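Local coordinates for manganese-dependent inorganic pyrophosphatase (Methanocaldococcus jannaschii, PDB 2EB0), which hydrolyses inorganic pyrophosphate to two phosphates, as a manganese-dependent enzyme of the family II (class C) pyrophosphatases, at residues B[13-16]-B[17-21]; B[119-122]-B[123-126]; B[130-134]-B[135-139]; B[139-142]-B[143-147]. All coordinates share one frame; numbering follows the deposited sequence.

Contact 1 (B[13-16]-B[17-21]); sequences DSIA and SAIVL. With MN (manganese (II) ion), chain E.
Asp13 and Ser17 lie one turn apart near the start of helix 12-25 and are joined twice. The backbone N of Ser17 bonds to Asp13 O at 2.8 Å, and its hydroxyl OG donates to Asp13 OD2 at 3.0 Å. The hydroxyl meets the carboxylate from above, 49° out of its plane. Asp13 CG stands anti to the backbone N (chi1 -169°), and this carries OD1 to the manganese ion, 2.1 Å away, while OD2 turns back to Ser17. OD1 ligates the metal and takes Thr109 N, while OD2 is held by Ser17 of its own helix and by Ala110 N of helix 109-118, so the carboxylate is gripped at both ends. Ser17 acts here as a second-shell residue positioning a first-shell ligand.

Ser14 gives the next turn its acceptor: Ala18 N reaches Ser14 O at 3.3 Å, with Ala18 CB resting against the same oxygen. The hydroxyl of Ser14 is engaged elsewhere, by the metal ligand Asp66. Ile15 O takes Ile19 N at 3.0 Å, and the two side chains cross at a slant, CG2 of Ile15 4.0 Å from CD1 of Ile19. Ala16 O then receives Val20 N in a nearly straight bond of 2.9 Å, while Val20 CG2 lies against that carbonyl oxygen.

The helix is the crossover of the beta-alpha-beta unit between parallel strands 2-5 and 28-31. Ser17 packs on helix 109-118, Ala16, Ile19 and Val20 on helix 134-148, and Leu21 against strand 61-65.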
ATOM      1  N   ASP B  13      11.322 -16.708  -2.742  1.00 19.03           N
ATOM      2  CA  ASP B  13       9.975 -16.138  -2.658  1.00 22.45           C
ATOM      3  C   ASP B  13       9.696 -15.340  -3.927  1.00 20.88           C
ATOM      4  O   ASP B  13       8.663 -15.518  -4.556  1.00 21.44           O
ATOM      5  CB  ASP B  13       9.826 -15.217  -1.435  1.00 21.91           C
ATOM      6  CG  ASP B  13       8.372 -14.829  -1.165  1.00 24.03           C
ATOM      7  OD1 ASP B  13       8.137 -13.799  -0.507  1.00 25.68           O
ATOM      8  OD2 ASP B  13       7.453 -15.551  -1.597  1.00 22.13           O
ATOM      9  N   SER B  14      10.633 -14.469  -4.296  1.00 19.18           N
ATOM     10  CA  SER B  14      10.509 -13.646  -5.493  1.00 17.73           C
ATOM     11  C   SER B  14      10.312 -14.458  -6.776  1.00 18.14           C
ATOM     12  O   SER B  14       9.535 -14.070  -7.647  1.00 16.52           O
ATOM     13  CB  SER B  14      11.755 -12.767  -5.659  1.00 15.69           C
ATOM     14  OG  SER B  14      11.550 -11.471  -5.120  1.00 18.38           O
ATOM     15  N   ILE B  15      11.030 -15.572  -6.892  1.00 18.66           N
ATOM     16  CA  ILE B  15      10.958 -16.424  -8.074  1.00 18.08           C
ATOM     17  C   ILE B  15       9.662 -17.221  -8.112  1.00 18.81           C
ATOM     18  O   ILE B  15       8.927 -17.156  -9.093  1.00 18.11           O
ATOM     19  CB  ILE B  15      12.175 -17.380  -8.130  1.00 16.04           C
ATOM     20  CG1 ILE B  15      13.460 -16.558  -8.299  1.00 17.64           C
ATOM     21  CG2 ILE B  15      12.027 -18.388  -9.263  1.00 12.99           C
ATOM     22  CD1 ILE B  15      13.535 -15.780  -9.603  1.00 18.47           C
ATOM     23  N   ALA B  16       9.387 -17.960  -7.041  1.00 18.86           N
ATOM     24  CA  ALA B  16       8.173 -18.763  -6.939  1.00 18.64           C
ATOM     25  C   ALA B  16       6.912 -17.909  -7.072  1.00 18.33           C
ATOM     26  O   ALA B  16       6.001 -18.251  -7.822  1.00 17.71           O
ATOM     27  CB  ALA B  16       8.155 -19.510  -5.607  1.00 15.11           C
ATOM     28  N   SER B  17       6.854 -16.797  -6.345  1.00 18.80           N
ATOM     29  CA  SER B  17       5.687 -15.924  -6.417  1.00 17.77           C
ATOM     30  C   SER B  17       5.465 -15.351  -7.813  1.00 17.50           C
ATOM     31  O   SER B  17       4.330 -15.124  -8.219  1.00 17.06           O
ATOM     32  CB  SER B  17       5.810 -14.785  -5.408  1.00 13.07           C
ATOM     33  OG  SER B  17       5.728 -15.281  -4.082  1.00 17.06           O
ATOM     34  N   ALA B  18       6.546 -15.108  -8.544  1.00 16.23           N
ATOM     35  CA  ALA B  18       6.435 -14.572  -9.898  1.00 17.51           C
ATOM     36  C   ALA B  18       5.860 -15.633 -10.825  1.00 17.36           C
ATOM     37  O   ALA B  18       4.967 -15.361 -11.626  1.00 17.08           O
ATOM     38  CB  ALA B  18       7.809 -14.132 -10.407  1.00  7.91           C
ATOM     39  N   ILE B  19       6.391 -16.843 -10.710  1.00 24.57           N
ATOM     40  CA  ILE B  19       5.958 -17.961 -11.536  1.00 25.41           C
ATOM     41  C   ILE B  19       4.499 -18.334 -11.274  1.00 26.30           C
ATOM     42  O   ILE B  19       3.694 -18.412 -12.200  1.00 29.18           O
ATOM     43  CB  ILE B  19       6.875 -19.204 -11.291  1.00 13.83           C
ATOM     44  CG1 ILE B  19       8.217 -18.995 -11.985  1.00 12.32           C
ATOM     45  CG2 ILE B  19       6.211 -20.474 -11.791  1.00 11.27           C
ATOM     46  CD1 ILE B  19       9.244 -20.034 -11.639  1.00 15.18           C
ATOM     47  N   VAL B  20       4.164 -18.547 -10.008  1.00 21.50           N
ATOM     48  CA  VAL B  20       2.817 -18.946  -9.629  1.00 21.32           C
ATOM     49  C   VAL B  20       1.766 -17.877  -9.944  1.00 21.39           C
ATOM     50  O   VAL B  20       0.711 -18.192 -10.488  1.00 22.41           O
ATOM     51  CB  VAL B  20       2.780 -19.339  -8.133  1.00 15.80           C
ATOM     52  CG1 VAL B  20       1.392 -19.835  -7.737  1.00 12.43           C
ATOM     53  CG2 VAL B  20       3.825 -20.432  -7.880  1.00 15.73           C
ATOM     54  N   LEU B  21       2.055 -16.616  -9.640  1.00 17.62           N
ATOM     55  CA  LEU B  21       1.082 -15.572  -9.927  1.00 18.99           C
ATOM     56  C   LEU B  21       0.915 -15.419 -11.437  1.00 18.82           C
ATOM     57  O   LEU B  21      -0.198 -15.231 -11.928  1.00 15.92           O
ATOM     58  CB  LEU B  21       1.499 -14.241  -9.294  1.00 22.45           C
ATOM     59  CG  LEU B  21       0.449 -13.122  -9.343  1.00 20.70           C
ATOM     60  CD1 LEU B  21      -0.864 -13.619  -8.754  1.00 18.92           C
ATOM     61  CD2 LEU B  21       0.950 -11.902  -8.566  1.00 22.07           C
TER
HETATM   62 MN    MN E 503       9.546 -12.466   0.405  1.00 34.64          MN

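Contact 2 (B[119-122]-B[123-126]); sequences KDAI and DLIG
A 3-10 turn shortly after helix 109-118 brings Ala121 onto Leu124 and Ile122 onto Ile125. The helix ends in a Schellman motif, with Asp120 at positive phi as the first residue to leave helical angles, and the chain then winds into the tighter turn. Its two i to i+3 bonds are Leu124 N to Ala121 O at 3.0 Å and Ile125 N to Ile122 O at 3.2 Å. Both donors stand well above the carbonyl planes, by 57° in the first case.

The apolar side chains follow the same spacing. Leu124 CD1 lies against the methyl of Ala121, 3.7 Å from its CB. The CD1 tip of Ile122 crosses Ile125 at an angle, 3.8 Å from CG1 and somewhat farther from CD1. Ile125 places CG1 between its backbone N and carbonyl carbon (chi1 65°), which lays that branch against Ile122 O and beside the Ile122 tip. Ile122 also packs on Phe24, and Ile125 on Leu21, both of helix 12-25. Cutting Ile122 back to an alanine would probably take the apolar partner from Ile125 CG1 and open a gap against Phe24.

Asp123 turns its carboxylate back over the chain, with OD1 3.3 Å from Ala121 CA. Salt bridges link it to Lys119 of the second subunit, and Lys119 in turn to Asp123 of that subunit. The turn therefore has two chemistries: aliphatic packing ties it to its own domain, while reciprocal charge pairing across the interface probably helps hold the two subunits together.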
ATOM      1  N   LYS B 119      -8.895 -19.987  -0.501  1.00 22.26           N
ATOM      2  CA  LYS B 119     -10.179 -19.364  -0.195  1.00 25.31           C
ATOM      3  C   LYS B 119     -11.003 -19.228  -1.482  1.00 26.40           C
ATOM      4  O   LYS B 119     -12.101 -18.685  -1.464  1.00 25.06           O
ATOM      5  CB  LYS B 119      -9.981 -17.984   0.435  1.00 34.32           C
ATOM      6  CG  LYS B 119      -9.393 -18.025   1.832  1.00 36.71           C
ATOM      7  CD  LYS B 119      -9.197 -16.629   2.396  1.00 39.73           C
ATOM      8  CE  LYS B 119     -10.518 -15.909   2.549  1.00 39.42           C
ATOM      9  NZ  LYS B 119     -11.397 -16.628   3.499  1.00 41.45           N
ATOM     10  N   ASP B 120     -10.467 -19.732  -2.593  1.00 30.37           N
ATOM     11  CA  ASP B 120     -11.158 -19.645  -3.876  1.00 32.30           C
ATOM     12  C   ASP B 120     -11.404 -18.188  -4.258  1.00 31.16           C
ATOM     13  O   ASP B 120     -12.437 -17.856  -4.842  1.00 30.63           O
ATOM     14  CB  ASP B 120     -12.497 -20.383  -3.815  1.00 61.93           C
ATOM     15  CG  ASP B 120     -12.340 -21.881  -3.923  1.00 66.22           C
ATOM     16  OD1 ASP B 120     -12.006 -22.359  -5.026  1.00 68.79           O
ATOM     17  OD2 ASP B 120     -12.543 -22.576  -2.905  1.00 67.73           O
ATOM     18  N   ALA B 121     -10.447 -17.325  -3.935  1.00 32.27           N
ATOM     19  CA  ALA B 121     -10.586 -15.908  -4.230  1.00 31.03           C
ATOM     20  C   ALA B 121      -9.394 -15.343  -4.990  1.00 30.78           C
ATOM     21  O   ALA B 121      -9.080 -14.159  -4.874  1.00 30.59           O
ATOM     22  CB  ALA B 121     -10.788 -15.137  -2.941  1.00 52.17           C
ATOM     23  N   ILE B 122      -8.739 -16.183  -5.781  1.00 27.56           N
ATOM     24  CA  ILE B 122      -7.586 -15.737  -6.545  1.00 26.18           C
ATOM     25  C   ILE B 122      -8.029 -14.678  -7.569  1.00 24.55           C
ATOM     26  O   ILE B 122      -7.238 -13.826  -7.992  1.00 22.73           O
ATOM     27  CB  ILE B 122      -6.909 -16.942  -7.250  1.00 46.23           C
ATOM     28  CG1 ILE B 122      -5.385 -16.777  -7.229  1.00 47.63           C
ATOM     29  CG2 ILE B 122      -7.441 -17.098  -8.664  1.00 46.53           C
ATOM     30  CD1 ILE B 122      -4.881 -15.490  -7.830  1.00 51.08           C
ATOM     31  N   ASP B 123      -9.306 -14.722  -7.939  0.50  8.05           N
ATOM     32  CA  ASP B 123      -9.858 -13.779  -8.904  0.50  8.52           C
ATOM     33  C   ASP B 123      -9.913 -12.359  -8.347  0.50  7.80           C
ATOM     34  O   ASP B 123     -10.132 -11.404  -9.087  0.50  5.03           O
ATOM     35  CB  ASP B 123     -11.251 -14.239  -9.346  0.50 37.98           C
ATOM     36  CG  ASP B 123     -12.202 -14.428  -8.182  0.50 41.29           C
ATOM     37  OD1 ASP B 123     -11.779 -14.981  -7.145  1.00 43.50           O
ATOM     38  OD2 ASP B 123     -13.381 -14.035  -8.312  1.00 46.25           O
ATOM     39  N   LEU B 124      -9.713 -12.225  -7.040  1.00 26.32           N
ATOM     40  CA  LEU B 124      -9.704 -10.910  -6.405  1.00 26.53           C
ATOM     41  C   LEU B 124      -8.549 -10.061  -6.928  1.00 27.41           C
ATOM     42  O   LEU B 124      -8.637  -8.828  -6.940  1.00 23.58           O
ATOM     43  CB  LEU B 124      -9.575 -11.034  -4.882  1.00 26.30           C
ATOM     44  CG  LEU B 124     -10.861 -11.172  -4.057  1.00 28.27           C
ATOM     45  CD1 LEU B 124     -10.510 -11.463  -2.603  1.00 28.01           C
ATOM     46  CD2 LEU B 124     -11.682  -9.896  -4.154  1.00 26.64           C
ATOM     47  N   ILE B 125      -7.462 -10.711  -7.351  1.00 25.04           N
ATOM     48  CA  ILE B 125      -6.321  -9.964  -7.871  1.00 26.83           C
ATOM     49  C   ILE B 125      -6.093 -10.214  -9.356  1.00 28.91           C
ATOM     50  O   ILE B 125      -5.039  -9.879  -9.893  1.00 26.14           O
ATOM     51  CB  ILE B 125      -5.014 -10.267  -7.092  1.00 26.42           C
ATOM     52  CG1 ILE B 125      -4.592 -11.723  -7.273  1.00 26.33           C
ATOM     53  CG2 ILE B 125      -5.211  -9.955  -5.610  1.00 27.56           C
ATOM     54  CD1 ILE B 125      -3.298 -12.071  -6.545  1.00 27.15           C
ATOM     55  N   GLY B 126      -7.095 -10.789 -10.018  1.00 33.40           N
ATOM     56  CA  GLY B 126      -6.981 -11.058 -11.438  1.00 35.03           C
ATOM     57  C   GLY B 126      -6.857 -12.525 -11.804  1.00 37.31           C
ATOM     58  O   GLY B 126      -6.875 -12.865 -12.986  1.00 37.72           O
TER

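Contact 3 (B[130-134]-B[135-139]); sequences KELKP and DLAGL
Leu132 makes the apolar part of this contact, laying its forked end against the first turn of helix 134-148. CD2 rests on Leu136 CB at 3.5 Å, the two side chains crossing aslant, while CD1 reaches Ala137 CB at 4.0 Å. Leu132 also packs on Phe24 and Leu167, and Leu136 on Ile19 and Tyr23.

Backbone bonds start the helix. Ala137 N reaches Lys133 O at 2.9 Å, almost in line with the carbonyl bond, and Gly138 N reaches Pro134 O at 2.8 Å. Lys133 occupies the N-cap position and Pro134 begins the first turn, a place where proline's missing N-H costs no helical bond.

The polar side chains gather round this helix start. Asp135 folds back with CG between its backbone N and carbonyl carbon (chi1 55°), bringing OD2 within 2.6 Å of Leu136 N. The N-H meets the carboxylate from above, 44° out of plane, and the negative group probably gains from the positive end of the helix dipole. The same OD2 lies 3.2 Å from Lys133 CB. Farther out, a salt bridge of 3.2 Å, weak as a hydrogen bond, joins Lys133 NZ to Glu131 OE2, and Lys130 pairs with Asp26, just past the end of helix 12-25.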
ATOM      1  N   LYS B 130      -7.576 -21.193 -11.862  1.00 42.16           N
ATOM      2  CA  LYS B 130      -6.898 -22.392 -12.344  1.00 38.21           C
ATOM      3  C   LYS B 130      -6.568 -23.295 -11.153  1.00 37.06           C
ATOM      4  O   LYS B 130      -6.674 -22.872 -10.002  1.00 37.47           O
ATOM      5  CB  LYS B 130      -5.638 -21.974 -13.103  1.00 34.52           C
ATOM      6  CG  LYS B 130      -5.952 -20.966 -14.206  1.00 34.64           C
ATOM      7  CD  LYS B 130      -4.726 -20.331 -14.822  1.00 35.09           C
ATOM      8  CE  LYS B 130      -4.090 -21.218 -15.864  1.00 37.67           C
ATOM      9  NZ  LYS B 130      -2.957 -20.516 -16.531  1.00 35.38           N
ATOM     10  N   GLU B 131      -6.191 -24.541 -11.412  0.50 14.30           N
ATOM     11  CA  GLU B 131      -5.874 -25.441 -10.315  0.50 12.61           C
ATOM     12  C   GLU B 131      -4.396 -25.418  -9.948  0.50 11.48           C
ATOM     13  O   GLU B 131      -3.526 -25.403 -10.814  0.50  9.78           O
ATOM     14  CB  GLU B 131      -6.285 -26.874 -10.653  0.50 27.68           C
ATOM     15  CG  GLU B 131      -5.896 -27.871  -9.573  0.50 29.46           C
ATOM     16  CD  GLU B 131      -6.236 -29.305  -9.923  0.50 31.68           C
ATOM     17  OE1 GLU B 131      -5.897 -30.199  -9.123  1.00 33.60           O
ATOM     18  OE2 GLU B 131      -6.842 -29.543 -10.987  1.00 34.05           O
ATOM     19  N   LEU B 132      -4.120 -25.433  -8.652  1.00 27.02           N
ATOM     20  CA  LEU B 132      -2.744 -25.427  -8.172  1.00 28.65           C
ATOM     21  C   LEU B 132      -2.171 -26.834  -8.239  1.00 27.37           C
ATOM     22  O   LEU B 132      -2.483 -27.677  -7.403  1.00 30.16           O
ATOM     23  CB  LEU B 132      -2.678 -24.950  -6.720  1.00 26.48           C
ATOM     24  CG  LEU B 132      -1.646 -23.895  -6.328  1.00 27.15           C
ATOM     25  CD1 LEU B 132      -1.252 -24.145  -4.871  1.00 26.48           C
ATOM     26  CD2 LEU B 132      -0.424 -23.960  -7.225  1.00 24.76           C
ATOM     27  N   LYS B 133      -1.329 -27.086  -9.230  1.00 30.76           N
ATOM     28  CA  LYS B 133      -0.718 -28.394  -9.377  1.00 29.83           C
ATOM     29  C   LYS B 133       0.356 -28.603  -8.313  1.00 29.26           C
ATOM     30  O   LYS B 133       0.843 -27.647  -7.711  1.00 29.79           O
ATOM     31  CB  LYS B 133      -0.116 -28.538 -10.782  1.00 42.62           C
ATOM     32  CG  LYS B 133      -1.167 -28.569 -11.886  1.00 44.96           C
ATOM     33  CD  LYS B 133      -2.168 -29.683 -11.617  1.00 46.94           C
ATOM     34  CE  LYS B 133      -3.360 -29.625 -12.552  1.00 48.91           C
ATOM     35  NZ  LYS B 133      -4.254 -30.799 -12.345  1.00 47.83           N
ATOM     36  N   PRO B 134       0.739 -29.864  -8.071  1.00 24.74           N
ATOM     37  CA  PRO B 134       1.759 -30.195  -7.076  1.00 24.86           C
ATOM     38  C   PRO B 134       3.081 -29.451  -7.245  1.00 24.87           C
ATOM     39  O   PRO B 134       3.670 -29.001  -6.257  1.00 21.82           O
ATOM     40  CB  PRO B 134       1.915 -31.704  -7.230  1.00 26.53           C
ATOM     41  CG  PRO B 134       1.535 -31.937  -8.637  1.00 31.36           C
ATOM     42  CD  PRO B 134       0.319 -31.071  -8.795  1.00 28.23           C
ATOM     43  N   ASP B 135       3.550 -29.319  -8.483  1.00 24.00           N
ATOM     44  CA  ASP B 135       4.809 -28.616  -8.714  1.00 25.10           C
ATOM     45  C   ASP B 135       4.759 -27.162  -8.254  1.00 23.89           C
ATOM     46  O   ASP B 135       5.632 -26.725  -7.504  1.00 23.86           O
ATOM     47  CB  ASP B 135       5.236 -28.694 -10.188  1.00 34.93           C
ATOM     48  CG  ASP B 135       4.168 -28.203 -11.151  1.00 38.93           C
ATOM     49  OD1 ASP B 135       4.468 -28.180 -12.366  1.00 39.25           O
ATOM     50  OD2 ASP B 135       3.043 -27.848 -10.714  1.00 40.16           O
ATOM     51  N   LEU B 136       3.745 -26.416  -8.685  1.00 22.30           N
ATOM     52  CA  LEU B 136       3.633 -25.022  -8.271  1.00 22.15           C
ATOM     53  C   LEU B 136       3.337 -24.944  -6.776  1.00 21.85           C
ATOM     54  O   LEU B 136       3.767 -24.003  -6.103  1.00 22.12           O
ATOM     55  CB  LEU B 136       2.546 -24.294  -9.067  1.00 24.54           C
ATOM     56  CG  LEU B 136       2.839 -24.089 -10.553  1.00 24.24           C
ATOM     57  CD1 LEU B 136       1.719 -23.276 -11.170  1.00 25.28           C
ATOM     58  CD2 LEU B 136       4.167 -23.374 -10.738  1.00 24.70           C
ATOM     59  N   ALA B 137       2.615 -25.936  -6.252  1.00 20.95           N
ATOM     60  CA  ALA B 137       2.314 -25.963  -4.823  1.00 20.90           C
ATOM     61  C   ALA B 137       3.647 -26.141  -4.085  1.00 20.40           C
ATOM     62  O   ALA B 137       3.852 -25.598  -2.996  1.00 17.03           O
ATOM     63  CB  ALA B 137       1.375 -27.113  -4.496  1.00 12.84           C
ATOM     64  N   GLY B 138       4.549 -26.896  -4.706  1.00 21.08           N
ATOM     65  CA  GLY B 138       5.859 -27.128  -4.128  1.00 20.97           C
ATOM     66  C   GLY B 138       6.684 -25.856  -4.065  1.00 20.91           C
ATOM     67  O   GLY B 138       7.447 -25.665  -3.121  1.00 21.74           O
ATOM     68  N   LEU B 139       6.549 -24.985  -5.066  1.00 21.00           N
ATOM     69  CA  LEU B 139       7.305 -23.731  -5.073  1.00 20.94           C
ATOM     70  C   LEU B 139       6.814 -22.799  -3.980  1.00 20.33           C
ATOM     71  O   LEU B 139       7.610 -22.161  -3.292  1.00 19.24           O
ATOM     72  CB  LEU B 139       7.180 -22.994  -6.408  1.00 22.58           C
ATOM     73  CG  LEU B 139       7.696 -23.594  -7.712  1.00 26.15           C
ATOM     74  CD1 LEU B 139       7.682 -22.484  -8.753  1.00 25.90           C
ATOM     75  CD2 LEU B 139       9.107 -24.161  -7.560  1.00 26.49           C
TER

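Contact 4 (B[139-142]-B[143-147]); sequences LLLS and AIISD. With MN (manganese (II) ion), chain E.
Four i to i+4 bonds of 2.8 to 3.0 Å run from Leu139 O, Leu140 O, Leu141 O and Ser142 O to the N atoms of Ala143, Ile144, Ile145 and Ser146, a regular alpha-helix along the middle and C-terminal part of helix 134-148. Leu141 and Ile145 make the one apolar side-chain contact between the turns: their CD1 methyls meet at 3.8 Å. Leu141 reaches forward because CG is anti to its backbone N (chi1 172°). Ile145 CG1 lies against Leu141 O, and its side chain also packs on Ile176, Phe179 and Ile183 of helix 176-188. Trimming Ile145 to an alanine is likely to leave Leu141 CD1 without its mate and open a gap toward that helix. Ile144 CG1 lies close against Leu140 O, at 3.1 Å.

The serines settle their hydroxyls elsewhere: Ser142 OG bonds to Gly138 O one turn back, and Ser146 OG to Glu38. At the far end Asp147 binds manganese through OD2 at 2.4 Å, while OD1 stays 3.3 Å away, so the carboxylate is monodentate. His88, Asp66 and Asp13 complete the protein ligands. Bonded turn by turn and packed through Ile145 on helix 176-188, the helix probably gives Asp147 a firm base for presenting OD2 to the metal.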
ATOM      1  N   LEU B 139       6.549 -24.985  -5.066  1.00 21.00           N
ATOM      2  CA  LEU B 139       7.305 -23.731  -5.073  1.00 20.94           C
ATOM      3  C   LEU B 139       6.814 -22.799  -3.980  1.00 20.33           C
ATOM      4  O   LEU B 139       7.610 -22.161  -3.292  1.00 19.24           O
ATOM      5  CB  LEU B 139       7.180 -22.994  -6.408  1.00 22.58           C
ATOM      6  CG  LEU B 139       7.696 -23.594  -7.712  1.00 26.15           C
ATOM      7  CD1 LEU B 139       7.682 -22.484  -8.753  1.00 25.90           C
ATOM      8  CD2 LEU B 139       9.107 -24.161  -7.560  1.00 26.49           C
ATOM      9  N   LEU B 140       5.495 -22.707  -3.836  1.00 15.41           N
ATOM     10  CA  LEU B 140       4.911 -21.848  -2.820  1.00 15.69           C
ATOM     11  C   LEU B 140       5.372 -22.332  -1.460  1.00 16.48           C
ATOM     12  O   LEU B 140       5.690 -21.534  -0.572  1.00 17.24           O
ATOM     13  CB  LEU B 140       3.386 -21.885  -2.891  1.00 18.02           C
ATOM     14  CG  LEU B 140       2.717 -21.282  -4.126  1.00 22.35           C
ATOM     15  CD1 LEU B 140       1.191 -21.332  -3.933  1.00 11.66           C
ATOM     16  CD2 LEU B 140       3.192 -19.848  -4.336  1.00 11.66           C
ATOM     17  N   LEU B 141       5.396 -23.654  -1.306  1.00 22.32           N
ATOM     18  CA  LEU B 141       5.827 -24.283  -0.069  1.00 19.88           C
ATOM     19  C   LEU B 141       7.267 -23.895   0.209  1.00 18.06           C
ATOM     20  O   LEU B 141       7.608 -23.474   1.308  1.00 17.84           O
ATOM     21  CB  LEU B 141       5.734 -25.804  -0.182  1.00 16.13           C
ATOM     22  CG  LEU B 141       6.354 -26.574   0.989  1.00 19.15           C
ATOM     23  CD1 LEU B 141       5.822 -26.047   2.311  1.00 16.34           C
ATOM     24  CD2 LEU B 141       6.035 -28.059   0.832  1.00 19.40           C
ATOM     25  N   SER B 142       8.112 -24.053  -0.801  1.00 14.23           N
ATOM     26  CA  SER B 142       9.526 -23.724  -0.671  1.00 15.98           C
ATOM     27  C   SER B 142       9.703 -22.247  -0.318  1.00 15.83           C
ATOM     28  O   SER B 142      10.530 -21.891   0.525  1.00 15.93           O
ATOM     29  CB  SER B 142      10.255 -24.027  -1.981  1.00 14.38           C
ATOM     30  OG  SER B 142       9.972 -25.345  -2.409  1.00 18.57           O
ATOM     31  N   ALA B 143       8.918 -21.397  -0.968  1.00 14.17           N
ATOM     32  CA  ALA B 143       8.987 -19.962  -0.731  1.00 14.85           C
ATOM     33  C   ALA B 143       8.674 -19.645   0.723  1.00 16.17           C
ATOM     34  O   ALA B 143       9.371 -18.852   1.352  1.00 16.49           O
ATOM     35  CB  ALA B 143       8.011 -19.223  -1.656  1.00 14.14           C
ATOM     36  N   ILE B 144       7.628 -20.265   1.258  1.00 18.62           N
ATOM     37  CA  ILE B 144       7.253 -20.026   2.642  1.00 21.09           C
ATOM     38  C   ILE B 144       8.377 -20.456   3.582  1.00 21.50           C
ATOM     39  O   ILE B 144       8.804 -19.686   4.443  1.00 21.43           O
ATOM     40  CB  ILE B 144       5.939 -20.765   3.005  1.00 20.50           C
ATOM     41  CG1 ILE B 144       4.797 -20.238   2.120  1.00 23.16           C
ATOM     42  CG2 ILE B 144       5.599 -20.538   4.467  1.00 19.18           C
ATOM     43  CD1 ILE B 144       3.423 -20.779   2.458  1.00 22.24           C
ATOM     44  N   ILE B 145       8.870 -21.677   3.401  1.00 19.49           N
ATOM     45  CA  ILE B 145       9.945 -22.188   4.229  1.00 18.87           C
ATOM     46  C   ILE B 145      11.184 -21.304   4.119  1.00 19.67           C
ATOM     47  O   ILE B 145      11.842 -21.009   5.117  1.00 20.22           O
ATOM     48  CB  ILE B 145      10.333 -23.619   3.821  1.00 19.79           C
ATOM     49  CG1 ILE B 145       9.230 -24.591   4.249  1.00 21.87           C
ATOM     50  CG2 ILE B 145      11.690 -23.994   4.438  1.00 16.87           C
ATOM     51  CD1 ILE B 145       9.345 -25.975   3.635  1.00 23.46           C
ATOM     52  N   SER B 146      11.500 -20.892   2.900  1.00 16.28           N
ATOM     53  CA  SER B 146      12.669 -20.068   2.666  1.00 16.51           C
ATOM     54  C   SER B 146      12.565 -18.723   3.351  1.00 18.35           C
ATOM     55  O   SER B 146      13.470 -18.308   4.068  1.00 18.94           O
ATOM     56  CB  SER B 146      12.866 -19.851   1.167  1.00 16.00           C
ATOM     57  OG  SER B 146      13.862 -18.865   0.949  1.00 13.78           O
ATOM     58  N   ASP B 147      11.450 -18.042   3.133  1.00 22.00           N
ATOM     59  CA  ASP B 147      11.252 -16.722   3.707  1.00 24.66           C
ATOM     60  C   ASP B 147      11.168 -16.682   5.233  1.00 23.68           C
ATOM     61  O   ASP B 147      11.626 -15.727   5.860  1.00 22.07           O
ATOM     62  CB  ASP B 147      10.011 -16.090   3.092  1.00 29.18           C
ATOM     63  CG  ASP B 147      10.342 -14.871   2.268  1.00 35.67           C
ATOM     64  OD1 ASP B 147      11.378 -14.886   1.568  1.00 39.63           O
ATOM     65  OD2 ASP B 147       9.566 -13.901   2.314  1.00 37.72           O
TER
HETATM   66 MN    MN E 503       9.546 -12.466   0.405  1.00 34.64          MN

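Overall arrangement
Contacts 1 and 4 are buried, mixing aliphatic packing with serine hydroxyls and metal-binding carboxylates: their helices each send one carboxylate to the same ion, with Asp13 OD1 and Asp147 OD2 3.2 Å apart. Contacts 2 and 3 lie farther out, their centres about 23 and 21 Å from the chain centre, and join aliphatic inner faces to charged outer sides; contact 2 alone meets the second subunit. Contacts 3 and 4 share Leu139 on helix 134-148, one at its start, the other toward its metal-binding end. Helix 12-25, which carries contact 1, packs against the other three, touching contact 4 through Val20 on Leu140.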